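Local coordinates for ribulose bisphosphate carboxylase (Hyperthermus butylicus DSM 5456, PDB 6HUN), which probably catalyses the addition of carbon dioxide and water to ribulose 1,5-bisphosphate, yielding two molecules of 3-phosphoglycerate in archaeal AMP breakdown, at residues 40-45 / 102-107; 152-157 / 284-289; 353-358 / 367-372; 174-179 / 200-205. All blocks are in the same frame, centred on the assembly; numbering follows the deposited sequence.

Contact 1 of 4, residues 40-45 / 102-107; sequences EVIAVF and WVAYPV
V44 rests its CG2 methyl on one face of the W102 indole, 4.1 Å from the centroid of the five-membered ring, a CH-pi contact. CG1 of V44 sits between its backbone N and carbonyl carbon (chi1 52°), which leaves CG2 to lean on the indole. I42 works the same side of the sheet with both branches: CG2 comes to the indole edge at W102 CD1 (4.2 Å), and CD1 drops into the low spot left by the short side chain of A104, 3.6 Å from its CB. With an alanine here instead of W102, V44 CG2 would probably lose the surface it lies on and R90 its cation-pi partner. Across the sheet, A43 is small enough to admit the Y105 ring edge, its CB 3.8 Å from Y105 CE1. F45 presents its own edge to V103 CG2 (3.6 Å from CE2) and to the Y105 hydroxyl, which is hydrogen-bonded to S66. Between the two layers V41 pairs with Y105, and A43 with V103, through two backbone hydrogen bonds each. Over 41-45 and 102-105 the strand axes run at 158°, neighbours within the antiparallel part of the sheet in the N-terminal domain of the Rubisco large chain.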
loop_
_atom_site.group_PDB
_atom_site.type_symbol
_atom_site.label_atom_id
_atom_site.label_comp_id
_atom_site.label_asym_id
_atom_site.label_seq_id
_atom_site.Cartn_x
_atom_site.Cartn_y
_atom_site.Cartn_z
ATOM N N GLU A 40 -1.008 -17.425 20.046
ATOM C CA GLU A 40 -0.053 -16.400 19.661
ATOM C C GLU A 40 -0.174 -16.210 18.161
ATOM O O GLU A 40 -0.514 -17.152 17.444
ATOM C CB GLU A 40 1.366 -16.829 20.021
ATOM C CG GLU A 40 1.636 -17.038 21.527
ATOM C CD GLU A 40 3.079 -16.698 21.840
ATOM O OE1 GLU A 40 3.911 -17.640 21.811
ATOM O OE2 GLU A 40 3.409 -15.495 22.044
ATOM N N VAL A 41 0.076 -14.992 17.690
ATOM C CA VAL A 41 0.262 -14.796 16.247
ATOM C C VAL A 41 1.601 -15.386 15.846
ATOM O O VAL A 41 2.606 -15.184 16.531
ATOM C CB VAL A 41 0.206 -13.303 15.884
ATOM C CG1 VAL A 41 0.730 -13.052 14.380
ATOM C CG2 VAL A 41 -1.162 -12.743 16.138
ATOM N N ILE A 42 1.627 -16.121 14.734
ATOM C CA ILE A 42 2.845 -16.727 14.211
ATOM C C ILE A 42 3.083 -16.188 12.801
ATOM O O ILE A 42 2.218 -16.355 11.950
ATOM C CB ILE A 42 2.707 -18.258 14.161
ATOM C CG1 ILE A 42 2.403 -18.836 15.583
ATOM C CG2 ILE A 42 3.951 -18.857 13.529
ATOM C CD1 ILE A 42 3.585 -18.767 16.378
ATOM N N ALA A 43 4.258 -15.625 12.543
ATOM C CA ALA A 43 4.654 -15.214 11.184
ATOM C C ALA A 43 5.743 -16.158 10.685
ATOM O O ALA A 43 6.658 -16.492 11.443
ATOM C CB ALA A 43 5.188 -13.767 11.171
ATOM N N VAL A 44 5.704 -16.521 9.399
ATOM C CA VAL A 44 6.798 -17.237 8.767
ATOM C C VAL A 44 7.411 -16.348 7.681
ATOM O O VAL A 44 6.711 -15.858 6.773
ATOM C CB VAL A 44 6.377 -18.617 8.245
ATOM C CG1 VAL A 44 5.147 -18.517 7.370
ATOM C CG2 VAL A 44 7.555 -19.237 7.517
ATOM N N PHE A 45 8.688 -16.060 7.852
ATOM C CA PHE A 45 9.441 -15.133 7.012
ATOM C C PHE A 45 10.450 -15.936 6.220
ATOM O O PHE A 45 11.035 -16.880 6.745
ATOM C CB PHE A 45 10.223 -14.091 7.841
ATOM C CG PHE A 45 9.373 -13.204 8.707
ATOM C CD1 PHE A 45 8.663 -12.128 8.166
ATOM C CD2 PHE A 45 9.362 -13.360 10.075
ATOM C CE1 PHE A 45 7.915 -11.278 9.035
ATOM C CE2 PHE A 45 8.622 -12.554 10.889
ATOM C CZ PHE A 45 7.872 -11.498 10.362
ATOM N N TRP A 102 10.328 -18.818 11.767
ATOM C CA TRP A 102 9.049 -18.634 12.426
ATOM C C TRP A 102 9.238 -17.738 13.629
ATOM O O TRP A 102 10.100 -17.996 14.487
ATOM C CB TRP A 102 8.433 -19.966 12.891
ATOM C CG TRP A 102 7.986 -20.873 11.782
ATOM C CD1 TRP A 102 6.696 -21.175 11.442
ATOM C CD2 TRP A 102 8.820 -21.625 10.887
ATOM N NE1 TRP A 102 6.682 -22.046 10.400
ATOM C CE2 TRP A 102 7.969 -22.343 10.037
ATOM C CE3 TRP A 102 10.199 -21.759 10.723
ATOM C CZ2 TRP A 102 8.455 -23.181 9.027
ATOM C CZ3 TRP A 102 10.677 -22.576 9.740
ATOM C CH2 TRP A 102 9.812 -23.288 8.903
ATOM N N VAL A 103 8.381 -16.737 13.736
ATOM C CA VAL A 103 8.395 -15.791 14.841
ATOM C C VAL A 103 7.024 -15.816 15.489
ATOM O O VAL A 103 6.003 -15.727 14.803
ATOM C CB VAL A 103 8.755 -14.360 14.381
ATOM C CG1 VAL A 103 8.879 -13.402 15.615
ATOM C CG2 VAL A 103 10.033 -14.378 13.623
ATOM N N ALA A 104 7.003 -15.949 16.809
ATOM C CA ALA A 104 5.773 -15.936 17.577
ATOM C C ALA A 104 5.606 -14.575 18.259
ATOM O O ALA A 104 6.569 -14.023 18.821
ATOM C CB ALA A 104 5.794 -17.075 18.633
ATOM N N TYR A 105 4.372 -14.055 18.218
ATOM C CA TYR A 105 4.003 -12.698 18.667
ATOM C C TYR A 105 2.855 -12.770 19.664
ATOM O O TYR A 105 1.754 -13.223 19.296
ATOM C CB TYR A 105 3.529 -11.791 17.508
ATOM C CG TYR A 105 4.573 -11.468 16.471
ATOM C CD1 TYR A 105 4.785 -12.313 15.412
ATOM C CD2 TYR A 105 5.353 -10.317 16.561
ATOM C CE1 TYR A 105 5.740 -12.062 14.480
ATOM C CE2 TYR A 105 6.336 -10.038 15.614
ATOM C CZ TYR A 105 6.505 -10.920 14.550
ATOM O OH TYR A 105 7.472 -10.669 13.597
ATOM N N PRO A 106 2.995 -12.194 20.858
ATOM C CA PRO A 106 1.841 -12.076 21.768
ATOM C C PRO A 106 0.730 -11.224 21.174
ATOM O O PRO A 106 0.986 -10.197 20.549
ATOM C CB PRO A 106 2.441 -11.398 23.004
ATOM C CG PRO A 106 3.921 -11.361 22.791
ATOM C CD PRO A 106 4.156 -11.430 21.327
ATOM N N VAL A 107 -0.520 -11.667 21.345
ATOM C CA VAL A 107 -1.631 -10.969 20.676
ATOM C C VAL A 107 -1.827 -9.553 21.216
ATOM O O VAL A 107 -2.379 -8.686 20.524
ATOM C CB VAL A 107 -2.940 -11.783 20.778
ATOM C CG1 VAL A 107 -4.103 -11.007 20.205
ATOM C CG2 VAL A 107 -2.849 -13.054 19.976
#

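Contact 2 of 4, residues 152-157 / 284-289; sequences GPNKGI and LAEEYD
N154 turns CG opposite its backbone N (chi1 -169°), which points its amide at the last turn of helix 275-288, while K155 bends at chi2 (-67°) and then runs extended until NZ stands beside D289. That helix belongs to the TIM barrel and closes in a Schellman motif, with D289 the residue of positive phi. The segment 152-157, leading into helix 156-164, docks against this cap. N154 ND2 lies 3.2 Å from A285 O at a poor angle; its hydrogen bond goes instead to L290 O, just past the cap. N154 OD1 and E286 OE1 are two acceptors only 3.1 Å apart, a closeness probably eased by R282, which makes a salt bridge with E286 OE1 and also donates to G152 O. D289 is gripped by both its oxygens, OD2 by K264 and OD1 by K155. The latter salt bridge is short, K155 NZ to D289 OD1 being 2.8 Å, and the ammonium nitrogen meets that oxygen from above the carboxylate plane, 44° out of it.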
loop_
_atom_site.group_PDB
_atom_site.type_symbol
_atom_site.label_atom_id
_atom_site.label_comp_id
_atom_site.label_asym_id
_atom_site.label_seq_id
_atom_site.Cartn_x
_atom_site.Cartn_y
_atom_site.Cartn_z
ATOM N N GLY A 152 -14.662 -10.026 8.503
ATOM C CA GLY A 152 -14.699 -10.908 7.343
ATOM C C GLY A 152 -15.742 -10.439 6.347
ATOM O O GLY A 152 -16.325 -9.342 6.464
ATOM N N PRO A 153 -15.974 -11.245 5.317
ATOM C CA PRO A 153 -16.912 -10.844 4.269
ATOM C C PRO A 153 -18.303 -10.600 4.844
ATOM O O PRO A 153 -18.749 -11.276 5.807
ATOM C CB PRO A 153 -16.891 -12.051 3.292
ATOM C CG PRO A 153 -15.535 -12.735 3.534
ATOM C CD PRO A 153 -15.260 -12.510 5.028
ATOM N N ASN A 154 -18.982 -9.601 4.265
ATOM C CA ASN A 154 -20.366 -9.285 4.662
ATOM C C ASN A 154 -21.313 -10.354 4.131
ATOM O O ASN A 154 -22.256 -10.782 4.801
ATOM C CB ASN A 154 -20.786 -7.953 4.082
ATOM C CG ASN A 154 -22.117 -7.443 4.666
ATOM O OD1 ASN A 154 -22.437 -7.739 5.793
ATOM N ND2 ASN A 154 -22.861 -6.651 3.900
ATOM N N LYS A 155 -21.059 -10.780 2.906
ATOM C CA LYS A 155 -21.961 -11.693 2.184
ATOM C C LYS A 155 -21.356 -13.060 1.954
ATOM O O LYS A 155 -22.017 -14.070 2.219
ATOM C CB LYS A 155 -22.370 -11.091 0.837
ATOM C CG LYS A 155 -23.215 -9.797 0.959
ATOM C CD LYS A 155 -24.543 -10.120 1.555
ATOM C CE LYS A 155 -25.327 -8.840 1.761
ATOM N NZ LYS A 155 -26.711 -9.231 2.053
ATOM N N GLY A 156 -20.105 -13.104 1.567
ATOM C CA GLY A 156 -19.436 -14.360 1.242
ATOM C C GLY A 156 -20.002 -14.999 -0.027
ATOM O O GLY A 156 -20.860 -14.446 -0.723
ATOM N N ILE A 157 -19.493 -16.190 -0.323
ATOM C CA ILE A 157 -19.977 -16.954 -1.475
ATOM C C ILE A 157 -21.500 -17.091 -1.422
ATOM O O ILE A 157 -22.225 -16.801 -2.388
ATOM C CB ILE A 157 -19.296 -18.322 -1.475
ATOM C CG1 ILE A 157 -17.763 -18.079 -1.726
ATOM C CG2 ILE A 157 -19.886 -19.191 -2.602
ATOM C CD1 ILE A 157 -16.947 -19.387 -1.846
ATOM N N LEU A 284 -19.384 0.484 5.739
ATOM C CA LEU A 284 -20.553 0.984 4.998
ATOM C C LEU A 284 -21.311 -0.146 4.310
ATOM O O LEU A 284 -22.538 -0.076 4.185
ATOM C CB LEU A 284 -20.155 2.031 3.968
ATOM C CG LEU A 284 -19.546 3.263 4.669
ATOM C CD1 LEU A 284 -18.823 4.165 3.678
ATOM C CD2 LEU A 284 -20.596 4.026 5.484
ATOM N N ALA A 285 -20.613 -1.189 3.864
ATOM C CA ALA A 285 -21.324 -2.336 3.308
ATOM C C ALA A 285 -22.243 -2.975 4.346
ATOM O O ALA A 285 -23.318 -3.499 3.994
ATOM C CB ALA A 285 -20.309 -3.372 2.777
ATOM N N GLU A 286 -21.781 -3.070 5.603
ATOM C CA GLU A 286 -22.665 -3.535 6.666
ATOM C C GLU A 286 -23.937 -2.677 6.721
ATOM O O GLU A 286 -25.083 -3.185 6.650
ATOM C CB GLU A 286 -21.884 -3.487 8.000
ATOM C CG GLU A 286 -22.590 -4.099 9.212
ATOM C CD GLU A 286 -22.776 -5.577 9.009
ATOM O OE1 GLU A 286 -21.855 -6.209 8.435
ATOM O OE2 GLU A 286 -23.857 -6.101 9.371
ATOM N N GLU A 287 -23.747 -1.363 6.777
ATOM C CA GLU A 287 -24.871 -0.435 6.910
ATOM C C GLU A 287 -25.851 -0.568 5.740
ATOM O O GLU A 287 -27.071 -0.521 5.933
ATOM C CB GLU A 287 -24.322 0.991 6.989
ATOM C CG GLU A 287 -25.403 2.084 6.919
ATOM C CD GLU A 287 -24.808 3.487 7.103
ATOM O OE1 GLU A 287 -25.597 4.463 7.240
ATOM O OE2 GLU A 287 -23.552 3.594 7.091
ATOM N N TYR A 288 -25.331 -0.732 4.521
ATOM C CA TYR A 288 -26.109 -0.641 3.297
ATOM C C TYR A 288 -26.367 -2.002 2.663
ATOM O O TYR A 288 -26.905 -2.065 1.543
ATOM C CB TYR A 288 -25.409 0.262 2.278
ATOM C CG TYR A 288 -25.272 1.729 2.648
ATOM C CD1 TYR A 288 -26.381 2.538 2.881
ATOM C CD2 TYR A 288 -24.004 2.315 2.688
ATOM C CE1 TYR A 288 -26.199 3.900 3.205
ATOM C CE2 TYR A 288 -23.823 3.620 2.998
ATOM C CZ TYR A 288 -24.917 4.404 3.265
ATOM O OH TYR A 288 -24.669 5.709 3.551
ATOM N N ASP A 289 -25.957 -3.090 3.318
ATOM C CA ASP A 289 -26.233 -4.448 2.840
ATOM C C ASP A 289 -25.660 -4.709 1.433
ATOM O O ASP A 289 -26.346 -5.220 0.533
ATOM C CB ASP A 289 -27.750 -4.734 2.891
ATOM C CG ASP A 289 -28.073 -6.226 2.915
ATOM O OD1 ASP A 289 -27.345 -7.000 3.565
ATOM O OD2 ASP A 289 -29.082 -6.649 2.291
#

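Contact 3 of 4, residues 353-358 / 367-372; sequences EQYYRP and EQPWSN
Y355 lays one face of its ring over P369, whose CB sits 3.8 Å from the ring centroid and 14° off the normal, a CH-pi contact. The opposite face carries R357 NH2, 3.5 Å above the ring plane and over its centre, sandwiching the phenol. At the ring edge lies E367 CG, and beyond it the phenol gives a weak hydrogen bond from OH to E367 OE2 at 3.3 Å, the ring and carboxylate planes 73° apart. A serine in place of Y355 would probably set the R357 guanidinium free to turn and leave P369 without its ring to lie on. Beneath this layer is a short antiparallel hairpin: Y356 N to Q368 O and Q368 N to Y356 O each measure 2.9 Å, and W370 N bonds to Q354 O. On the side away from Y355, the buried W370 carries Q368 CG over one face, and R320 makes a cation-pi contact with its indole; Y356 OH bonds to E346. Backbone bonds and buried inner residues thus hold the hairpin, whereas the outer group relies mainly on ring packing and weak polar links, the Y355-E367 bond and a long ion pair from E367 to K38, with R357 and E367 short of a salt bridge.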
loop_
_atom_site.group_PDB
_atom_site.type_symbol
_atom_site.label_atom_id
_atom_site.label_comp_id
_atom_site.label_asym_id
_atom_site.label_seq_id
_atom_site.Cartn_x
_atom_site.Cartn_y
_atom_site.Cartn_z
ATOM N N GLU A 353 -11.862 -21.869 2.170
ATOM C CA GLU A 353 -12.060 -22.935 3.153
ATOM C C GLU A 353 -12.415 -22.426 4.542
ATOM O O GLU A 353 -12.092 -21.302 4.937
ATOM C CB GLU A 353 -10.821 -23.791 3.224
ATOM C CG GLU A 353 -10.747 -24.645 1.975
ATOM C CD GLU A 353 -9.639 -25.644 2.035
ATOM O OE1 GLU A 353 -8.682 -25.435 2.816
ATOM O OE2 GLU A 353 -9.698 -26.612 1.271
ATOM N N GLN A 354 -13.119 -23.280 5.298
ATOM C CA GLN A 354 -13.368 -22.927 6.688
ATOM C C GLN A 354 -12.218 -23.316 7.602
ATOM O O GLN A 354 -12.104 -22.770 8.709
ATOM C CB GLN A 354 -14.676 -23.581 7.194
ATOM C CG GLN A 354 -15.906 -22.701 6.924
ATOM C CD GLN A 354 -15.597 -21.177 6.931
ATOM O OE1 GLN A 354 -15.648 -20.535 5.870
ATOM N NE2 GLN A 354 -15.339 -20.592 8.120
ATOM N N TYR A 355 -11.378 -24.245 7.161
ATOM C CA TYR A 355 -10.247 -24.727 7.944
ATOM C C TYR A 355 -9.145 -25.062 6.944
ATOM O O TYR A 355 -9.164 -26.121 6.327
ATOM C CB TYR A 355 -10.607 -25.932 8.800
ATOM C CG TYR A 355 -9.763 -26.028 10.053
ATOM C CD1 TYR A 355 -8.367 -25.943 9.984
ATOM C CD2 TYR A 355 -10.349 -26.188 11.309
ATOM C CE1 TYR A 355 -7.574 -26.018 11.128
ATOM C CE2 TYR A 355 -9.565 -26.279 12.463
ATOM C CZ TYR A 355 -8.180 -26.191 12.367
ATOM O OH TYR A 355 -7.396 -26.268 13.508
ATOM N N TYR A 356 -8.191 -24.158 6.802
ATOM C CA TYR A 356 -7.078 -24.379 5.897
ATOM C C TYR A 356 -5.982 -25.186 6.579
ATOM O O TYR A 356 -5.524 -24.818 7.659
ATOM C CB TYR A 356 -6.503 -23.027 5.421
ATOM C CG TYR A 356 -5.245 -23.217 4.575
ATOM C CD1 TYR A 356 -3.971 -23.133 5.145
ATOM C CD2 TYR A 356 -5.328 -23.477 3.202
ATOM C CE1 TYR A 356 -2.817 -23.303 4.377
ATOM C CE2 TYR A 356 -4.195 -23.673 2.428
ATOM C CZ TYR A 356 -2.937 -23.549 3.015
ATOM O OH TYR A 356 -1.833 -23.776 2.245
ATOM N N ARG A 357 -5.538 -26.267 5.937
ATOM C CA ARG A 357 -4.382 -27.008 6.417
ATOM C C ARG A 357 -3.379 -27.160 5.278
ATOM O O ARG A 357 -3.736 -27.693 4.213
ATOM C CB ARG A 357 -4.799 -28.378 6.960
ATOM C CG ARG A 357 -5.609 -28.251 8.226
ATOM C CD ARG A 357 -5.817 -29.624 8.880
ATOM N NE ARG A 357 -6.794 -29.595 9.966
ATOM C CZ ARG A 357 -8.117 -29.633 9.787
ATOM N NH1 ARG A 357 -8.611 -29.675 8.557
ATOM N NH2 ARG A 357 -8.950 -29.634 10.832
ATOM N N PRO A 358 -2.123 -26.730 5.463
ATOM C CA PRO A 358 -1.087 -26.994 4.449
ATOM C C PRO A 358 -0.901 -28.489 4.176
ATOM O O PRO A 358 -1.111 -29.355 5.043
ATOM C CB PRO A 358 0.182 -26.387 5.074
ATOM C CG PRO A 358 -0.295 -25.523 6.180
ATOM C CD PRO A 358 -1.556 -26.110 6.669
ATOM N N GLU A 367 -1.243 -23.639 9.244
ATOM C CA GLU A 367 -2.631 -24.057 9.417
ATOM C C GLU A 367 -3.440 -22.844 9.882
ATOM O O GLU A 367 -2.919 -22.011 10.623
ATOM C CB GLU A 367 -2.646 -25.227 10.413
ATOM C CG GLU A 367 -3.858 -25.361 11.244
ATOM C CD GLU A 367 -3.724 -26.519 12.205
ATOM O OE1 GLU A 367 -3.236 -27.607 11.797
ATOM O OE2 GLU A 367 -4.077 -26.318 13.385
ATOM N N GLN A 368 -4.718 -22.705 9.413
ATOM C CA GLN A 368 -5.544 -21.533 9.730
ATOM C C GLN A 368 -7.035 -21.906 9.793
ATOM O O GLN A 368 -7.679 -22.048 8.745
ATOM C CB GLN A 368 -5.330 -20.393 8.721
ATOM C CG GLN A 368 -6.232 -19.193 9.036
ATOM C CD GLN A 368 -5.758 -18.454 10.283
ATOM O OE1 GLN A 368 -4.700 -17.792 10.256
ATOM N NE2 GLN A 368 -6.509 -18.542 11.348
ATOM N N PRO A 369 -7.628 -22.019 10.996
ATOM C CA PRO A 369 -9.100 -22.065 11.077
ATOM C C PRO A 369 -9.692 -20.684 10.830
ATOM O O PRO A 369 -9.084 -19.649 11.112
ATOM C CB PRO A 369 -9.391 -22.547 12.520
ATOM C CG PRO A 369 -8.048 -22.585 13.254
ATOM C CD PRO A 369 -7.014 -21.881 12.330
ATOM N N TRP A 370 -10.889 -20.666 10.267
ATOM C CA TRP A 370 -11.528 -19.406 9.891
ATOM C C TRP A 370 -12.853 -19.245 10.622
ATOM O O TRP A 370 -13.844 -18.769 10.058
ATOM C CB TRP A 370 -11.744 -19.349 8.376
ATOM C CG TRP A 370 -10.527 -19.081 7.578
ATOM C CD1 TRP A 370 -9.767 -19.976 6.907
ATOM C CD2 TRP A 370 -9.969 -17.803 7.332
ATOM N NE1 TRP A 370 -8.745 -19.354 6.242
ATOM C CE2 TRP A 370 -8.837 -18.000 6.494
ATOM C CE3 TRP A 370 -10.281 -16.508 7.777
ATOM C CZ2 TRP A 370 -8.042 -16.957 6.076
ATOM C CZ3 TRP A 370 -9.477 -15.455 7.306
ATOM C CH2 TRP A 370 -8.388 -15.698 6.479
ATOM N N SER A 371 -12.902 -19.701 11.870
ATOM C CA SER A 371 -14.143 -19.602 12.628
ATOM C C SER A 371 -14.714 -18.184 12.556
ATOM O O SER A 371 -13.974 -17.208 12.747
ATOM C CB SER A 371 -13.842 -19.994 14.073
ATOM O OG SER A 371 -14.964 -20.592 14.645
ATOM N N ASN A 372 -15.996 -18.067 12.177
ATOM C CA ASN A 372 -16.702 -16.782 12.076
ATOM C C ASN A 372 -16.224 -15.861 10.935
ATOM O O ASN A 372 -16.362 -14.637 11.025
ATOM C CB ASN A 372 -16.608 -16.002 13.391
ATOM C CG ASN A 372 -17.104 -16.823 14.554
ATOM O OD1 ASN A 372 -16.446 -16.916 15.592
ATOM N ND2 ASN A 372 -18.238 -17.482 14.355
#

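Contact 4 of 4, residues 174-179 / 200-205; sequences TVPKPK and DLVKDD
At the C-terminal rim of the barrel's first two strands, where the predicted catalytic and metal-binding residues gather, K179 of the first loop reaches D205 of the second. In the conformer given here K179 NZ makes a salt bridge to D205 OD2 at 2.9 Å, met nearly along the C-O axis; D205 was also modelled in a second position. The same NZ is also held by E206 and by E65 of the second subunit. A water bridges the two loop backbones, donating to K179 O (2.9 Å) and accepting from D205 N (3.0 Å). Deeper in, the strands pair in parallel: T174 N donates to L201 O at 3.1 Å and K203 N to T174 O at 3.0 Å. V175 wedges into the angle between K203 and D205, with CG2 3.7 Å from K203 CD and CG1 against D205 OD1. K203 O, buried with no hydrogen-bond partner in the model, receives a CA-H...O contact from V175 and has P176 CD packed on it. The K203 chain runs extended through chi3 and turns at chi4 (-113°), bringing its unmodified amine to Q403, with a calcium ion about 3 Å from the side chain. Strand 171-174, helix 184-196 and strand 201-203 form a right-handed beta-alpha-beta unit, whose two strand-end loops contribute to the active site that Rubisco carries at the C-terminal end of its TIM barrel, with residues of the second subunit added.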
loop_
_atom_site.group_PDB
_atom_site.type_symbol
_atom_site.label_atom_id
_atom_site.label_comp_id
_atom_site.label_asym_id
_atom_site.label_seq_id
_atom_site.Cartn_x
_atom_site.Cartn_y
_atom_site.Cartn_z
ATOM N N THR A 174 -17.749 -9.389 -16.805
ATOM C CA THR A 174 -17.057 -8.810 -17.963
ATOM C C THR A 174 -16.733 -7.346 -17.710
ATOM O O THR A 174 -17.625 -6.589 -17.331
ATOM C CB THR A 174 -17.901 -8.884 -19.235
ATOM O OG1 THR A 174 -18.035 -10.249 -19.615
ATOM C CG2 THR A 174 -17.226 -8.114 -20.396
ATOM N N VAL A 175 -15.489 -6.960 -17.972
ATOM C CA VAL A 175 -15.065 -5.564 -18.121
ATOM C C VAL A 175 -15.168 -5.124 -19.584
ATOM O O VAL A 175 -14.641 -5.798 -20.485
ATOM C CB VAL A 175 -13.630 -5.374 -17.615
ATOM C CG1 VAL A 175 -13.194 -3.889 -17.706
ATOM C CG2 VAL A 175 -13.494 -5.925 -16.215
ATOM N N PRO A 176 -15.835 -4.003 -19.861
ATOM C CA PRO A 176 -15.886 -3.468 -21.226
ATOM C C PRO A 176 -14.511 -3.304 -21.855
ATOM O O PRO A 176 -13.488 -3.163 -21.188
ATOM C CB PRO A 176 -16.564 -2.104 -21.043
ATOM C CG PRO A 176 -17.402 -2.266 -19.820
ATOM C CD PRO A 176 -16.671 -3.231 -18.925
ATOM N N LYS A 177 -14.501 -3.334 -23.176
ATOM C CA LYS A 177 -13.331 -2.984 -23.931
ATOM C C LYS A 177 -13.722 -1.877 -24.896
ATOM O O LYS A 177 -14.760 -1.989 -25.563
ATOM C CB LYS A 177 -12.760 -4.184 -24.697
ATOM C CG LYS A 177 -12.178 -5.275 -23.811
ATOM C CD LYS A 177 -11.730 -6.495 -24.648
ATOM C CE LYS A 177 -10.418 -6.246 -25.439
ATOM N NZ LYS A 177 -9.199 -6.412 -24.588
ATOM N N PRO A 178 -12.949 -0.778 -24.978
ATOM C CA PRO A 178 -11.755 -0.524 -24.153
ATOM C C PRO A 178 -12.138 -0.189 -22.723
ATOM O O PRO A 178 -13.308 0.143 -22.491
ATOM C CB PRO A 178 -11.113 0.675 -24.842
ATOM C CG PRO A 178 -12.306 1.394 -25.480
ATOM C CD PRO A 178 -13.216 0.314 -25.936
ATOM N N LYS A 179 -11.188 -0.252 -21.784
ATOM C CA LYS A 179 -11.543 -0.053 -20.386
ATOM C C LYS A 179 -11.877 1.403 -20.089
ATOM O O LYS A 179 -12.600 1.672 -19.125
ATOM C CB LYS A 179 -10.426 -0.554 -19.457
ATOM C CG LYS A 179 -9.006 -0.285 -19.974
ATOM C CD LYS A 179 -7.920 -1.087 -19.269
ATOM C CE LYS A 179 -7.037 -0.196 -18.384
ATOM N NZ LYS A 179 -6.274 -1.041 -17.405
ATOM N N ASP A 200 -23.503 -12.045 -15.766
ATOM C CA ASP A 200 -24.186 -11.755 -14.507
ATOM C C ASP A 200 -23.769 -10.401 -13.949
ATOM O O ASP A 200 -24.606 -9.703 -13.377
ATOM C CB ASP A 200 -23.886 -12.838 -13.464
ATOM C CG ASP A 200 -24.111 -14.247 -14.010
ATOM O OD1 ASP A 200 -25.280 -14.580 -14.406
ATOM O OD2 ASP A 200 -23.108 -14.998 -14.047
ATOM N N LEU A 201 -22.513 -10.031 -14.136
ATOM C CA LEU A 201 -21.936 -8.823 -13.528
ATOM C C LEU A 201 -21.180 -8.046 -14.585
ATOM O O LEU A 201 -20.373 -8.621 -15.327
ATOM C CB LEU A 201 -21.000 -9.149 -12.369
ATOM C CG LEU A 201 -21.606 -9.913 -11.205
ATOM C CD1 LEU A 201 -20.463 -10.469 -10.395
ATOM C CD2 LEU A 201 -22.451 -8.996 -10.327
ATOM N N VAL A 202 -21.451 -6.734 -14.677
ATOM C CA VAL A 202 -20.608 -5.857 -15.473
ATOM C C VAL A 202 -19.634 -5.191 -14.501
ATOM O O VAL A 202 -19.993 -4.883 -13.367
ATOM C CB VAL A 202 -21.447 -4.839 -16.279
ATOM C CG1 VAL A 202 -22.471 -4.201 -15.408
ATOM C CG2 VAL A 202 -20.549 -3.785 -16.939
ATOM N N LYS A 203 -18.390 -5.085 -14.899
ATOM C CA LYS A 203 -17.342 -4.687 -13.954
ATOM C C LYS A 203 -16.586 -3.496 -14.484
ATOM O O LYS A 203 -16.093 -3.519 -15.614
ATOM C CB LYS A 203 -16.383 -5.851 -13.716
ATOM C CG LYS A 203 -15.257 -5.679 -12.675
ATOM C CD LYS A 203 -14.457 -7.001 -12.760
ATOM C CE LYS A 203 -13.302 -7.051 -11.790
ATOM N NZ LYS A 203 -11.939 -7.054 -12.439
ATOM N N ASP A 204 -16.416 -2.479 -13.636
ATOM C CA ASP A 204 -15.566 -1.375 -14.011
ATOM C C ASP A 204 -14.126 -1.842 -14.041
ATOM O O ASP A 204 -13.728 -2.721 -13.272
ATOM C CB ASP A 204 -15.659 -0.252 -12.959
ATOM C CG ASP A 204 -16.844 0.640 -13.135
ATOM O OD1 ASP A 204 -17.607 0.562 -14.178
ATOM O OD2 ASP A 204 -17.023 1.431 -12.178
ATOM N N ASP A 205 -13.301 -1.195 -14.845
ATOM C CA ASP A 205 -11.900 -1.556 -14.692
ATOM C C ASP A 205 -11.292 -0.807 -13.501
ATOM O O ASP A 205 -11.895 0.113 -12.941
ATOM C CB ASP A 205 -11.132 -1.294 -15.982
ATOM C CG ASP A 205 -10.021 -2.325 -16.218
ATOM O OD1 ASP A 205 -10.255 -3.543 -16.045
ATOM O OD2 ASP A 205 -8.901 -1.918 -16.565
HETATM O O HOH W 1 -14.229 -0.153 -17.485
#

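Overall arrangement
Contact 4 is the one at the active site, beside the calcium ion; contact 2 ties together outer parts of the same barrel, its centre about 22 Å from that of contact 4. Contact 3 lies between the barrel and the N-terminal domain: its nearest atoms are about 5 Å from contact 2 and about 7 Å from contact 1, and Q368 bonds to F142, just after strand 132-141, which packs on V41. Contacts 1 and 4 lie about 40 Å apart between centres within one chain. In the dimer, however, the surroundings of contact 1 of one subunit come up to contact 4 of the other: S66, bonded to Y105, directly follows E65, which reaches K179 of the partner subunit.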